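Local coordinates for protein NDP-rhamnosyltransferase (Saccharopolyspora spinosa, PDB 3TSA) that is a glycosyltransferase-type enzyme of the GT-B fold, built from two domains that each carry a parallel sheet, at residues 71-76 against 85-90. Sequence-based numbering, arbitrary orientation.
Sequences FPNPAF and RQLWEQ
The indole N-H of Trp88 reaches the backbone carbonyl of Phe76 with NE1 2.9 Å from O, a nearly straight bond (166° at the hydrogen). The oxygen lies close to the indole plane, and the N-H comes in on a carbonyl lone pair, which helps fix how the indole is turned. The same two residues meet a second time through their rings: the CD1 edge of Phe76 points at the face of Trp88, with Phe76 CD1 3.9 Å from Trp88 CE2 and the planes at 88°, a T-shaped pair. Trp88 thus offers its edge to the main chain of Phe76 and a face to its side chain.

Leu87 makes the larger share of the packing from the helix. Its CD1 methyl sits over the centre of the Phe76 ring, 3.5 Å from the centroid and 6° off the normal, a CH-pi contact. Residues 74-76 belong to a 3-10 segment in the loop between strand 50-53 and helix 82-113, packed on an early turn of that helix in the N-terminal half of a GT-B fold. Phe316 also meets the Phe76 ring, and the backbone of Asn73 bonds to that of Gln314, so the loop reaches residues of the C-terminal domain too.

Leu87 CD1 also touches Ala75 CB at 3.9 Å and lies 3.7 Å from Asn73 ND2. Asn73 holds its CG anti to the backbone N; its OD1 accepts from Ala75 N at 3.1 Å, an Asx turn, while the amide nitrogen rests against both Leu87 methyls. Beyond the loop, Pro147, Pro151 and Phe152 pack on Trp88.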
loop_
_atom_site.group_PDB
_atom_site.type_symbol
_atom_site.label_atom_id
_atom_site.label_comp_id
_atom_site.label_asym_id
_atom_site.label_seq_id
_atom_site.Cartn_x
_atom_site.Cartn_y
_atom_site.Cartn_z
ATOM N N PHE A 71 -27.196 -16.274 13.647
ATOM C CA PHE A 71 -25.954 -16.014 14.314
ATOM C C PHE A 71 -26.266 -15.412 15.631
ATOM O O PHE A 71 -27.311 -14.728 15.777
ATOM C CB PHE A 71 -25.155 -14.989 13.470
ATOM C CG PHE A 71 -24.685 -15.570 12.143
ATOM C CD1 PHE A 71 -25.405 -15.351 11.004
ATOM C CD2 PHE A 71 -23.564 -16.435 12.092
ATOM C CE1 PHE A 71 -25.005 -15.946 9.790
ATOM C CE2 PHE A 71 -23.192 -17.063 10.918
ATOM C CZ PHE A 71 -23.869 -16.783 9.743
ATOM N N PRO A 72 -25.354 -15.560 16.623
ATOM C CA PRO A 72 -24.137 -16.383 16.561
ATOM C C PRO A 72 -24.405 -17.826 16.398
ATOM O O PRO A 72 -25.450 -18.329 16.786
ATOM C CB PRO A 72 -23.445 -16.107 17.900
ATOM C CG PRO A 72 -24.590 -15.800 18.893
ATOM C CD PRO A 72 -25.643 -15.060 17.985
ATOM N N ASN A 73 -23.477 -18.534 15.782
ATOM C CA ASN A 73 -23.577 -20.002 15.653
ATOM C C ASN A 73 -22.398 -20.697 16.342
ATOM O O ASN A 73 -21.352 -20.962 15.692
ATOM C CB ASN A 73 -23.633 -20.414 14.168
ATOM C CG ASN A 73 -24.016 -21.883 14.032
ATOM O OD1 ASN A 73 -23.894 -22.645 15.023
ATOM N ND2 ASN A 73 -24.332 -22.315 12.820
ATOM N N PRO A 74 -22.526 -21.012 17.650
ATOM C CA PRO A 74 -21.456 -21.634 18.427
ATOM C C PRO A 74 -20.934 -22.961 17.865
ATOM O O PRO A 74 -19.818 -23.402 18.217
ATOM C CB PRO A 74 -22.148 -21.937 19.799
ATOM C CG PRO A 74 -23.151 -20.823 19.916
ATOM C CD PRO A 74 -23.727 -20.740 18.489
ATOM N N ALA A 75 -21.714 -23.609 16.982
ATOM C CA ALA A 75 -21.246 -24.905 16.483
ATOM C C ALA A 75 -19.949 -24.716 15.662
ATOM O O ALA A 75 -19.138 -25.621 15.537
ATOM C CB ALA A 75 -22.369 -25.607 15.643
ATOM N N PHE A 76 -19.688 -23.505 15.186
ATOM C CA PHE A 76 -18.334 -23.332 14.603
ATOM C C PHE A 76 -17.201 -23.567 15.519
ATOM O O PHE A 76 -16.074 -23.943 15.072
ATOM C CB PHE A 76 -18.123 -21.914 13.931
ATOM C CG PHE A 76 -18.792 -21.739 12.638
ATOM C CD1 PHE A 76 -18.220 -22.191 11.451
ATOM C CD2 PHE A 76 -20.013 -21.019 12.600
ATOM C CE1 PHE A 76 -18.902 -21.995 10.244
ATOM C CE2 PHE A 76 -20.729 -20.802 11.379
ATOM C CZ PHE A 76 -20.166 -21.293 10.187
ATOM N N ARG A 85 -18.757 -30.334 12.840
ATOM C CA ARG A 85 -18.153 -31.051 11.687
ATOM C C ARG A 85 -18.884 -30.697 10.409
ATOM O O ARG A 85 -18.215 -30.398 9.412
ATOM C CB ARG A 85 -18.126 -32.588 11.846
ATOM C CG ARG A 85 -17.268 -33.066 12.942
ATOM C CD ARG A 85 -16.946 -34.592 12.824
ATOM N NE ARG A 85 -16.593 -35.152 14.148
ATOM C CZ ARG A 85 -15.507 -34.837 14.885
ATOM N NH1 ARG A 85 -15.303 -35.447 16.068
ATOM N NH2 ARG A 85 -14.620 -33.924 14.473
ATOM N N GLN A 86 -20.227 -30.729 10.384
ATOM C CA GLN A 86 -20.962 -30.414 9.130
ATOM C C GLN A 86 -20.703 -29.005 8.625
ATOM O O GLN A 86 -20.597 -28.773 7.418
ATOM C CB GLN A 86 -22.473 -30.476 9.368
ATOM C CG GLN A 86 -23.099 -31.862 9.265
ATOM C CD GLN A 86 -24.649 -31.750 9.269
ATOM O OE1 GLN A 86 -25.366 -32.636 8.807
ATOM N NE2 GLN A 86 -25.146 -30.643 9.798
ATOM N N LEU A 87 -20.642 -28.028 9.543
ATOM C CA LEU A 87 -20.383 -26.657 9.102
ATOM C C LEU A 87 -19.050 -26.577 8.439
ATOM O O LEU A 87 -18.966 -25.949 7.388
ATOM C CB LEU A 87 -20.381 -25.660 10.249
ATOM C CG LEU A 87 -21.718 -25.202 10.855
ATOM C CD1 LEU A 87 -21.311 -24.387 12.116
ATOM C CD2 LEU A 87 -22.587 -24.361 9.935
ATOM N N TRP A 88 -18.011 -27.133 9.091
ATOM C CA TRP A 88 -16.648 -27.027 8.541
ATOM C C TRP A 88 -16.535 -27.902 7.283
ATOM O O TRP A 88 -15.894 -27.487 6.326
ATOM C CB TRP A 88 -15.598 -27.372 9.579
ATOM C CG TRP A 88 -15.479 -26.260 10.587
ATOM C CD1 TRP A 88 -16.036 -26.185 11.838
ATOM C CD2 TRP A 88 -14.727 -25.068 10.393
ATOM N NE1 TRP A 88 -15.676 -24.978 12.429
ATOM C CE2 TRP A 88 -14.872 -24.277 11.567
ATOM C CE3 TRP A 88 -13.964 -24.579 9.325
ATOM C CZ2 TRP A 88 -14.267 -22.996 11.680
ATOM C CZ3 TRP A 88 -13.341 -23.373 9.438
ATOM C CH2 TRP A 88 -13.450 -22.594 10.612
ATOM N N GLU A 89 -17.210 -29.047 7.253
ATOM C CA GLU A 89 -17.196 -29.879 6.004
ATOM C C GLU A 89 -17.884 -29.167 4.822
ATOM O O GLU A 89 -17.392 -29.226 3.652
ATOM C CB GLU A 89 -17.748 -31.307 6.270
ATOM C CG GLU A 89 -16.811 -32.125 7.206
ATOM C CD GLU A 89 -17.402 -33.464 7.613
ATOM O OE1 GLU A 89 -18.652 -33.596 7.673
ATOM O OE2 GLU A 89 -16.610 -34.370 7.877
ATOM N N GLN A 90 -18.987 -28.449 5.101
ATOM C CA GLN A 90 -19.715 -27.723 4.030
ATOM C C GLN A 90 -18.862 -26.547 3.513
ATOM O O GLN A 90 -18.786 -26.272 2.288
ATOM C CB GLN A 90 -21.125 -27.321 4.523
ATOM C CG GLN A 90 -21.788 -26.004 3.989
ATOM C CD GLN A 90 -22.612 -25.216 5.148
ATOM O OE1 GLN A 90 -23.265 -25.831 6.043
ATOM N NE2 GLN A 90 -22.549 -23.872 5.118
#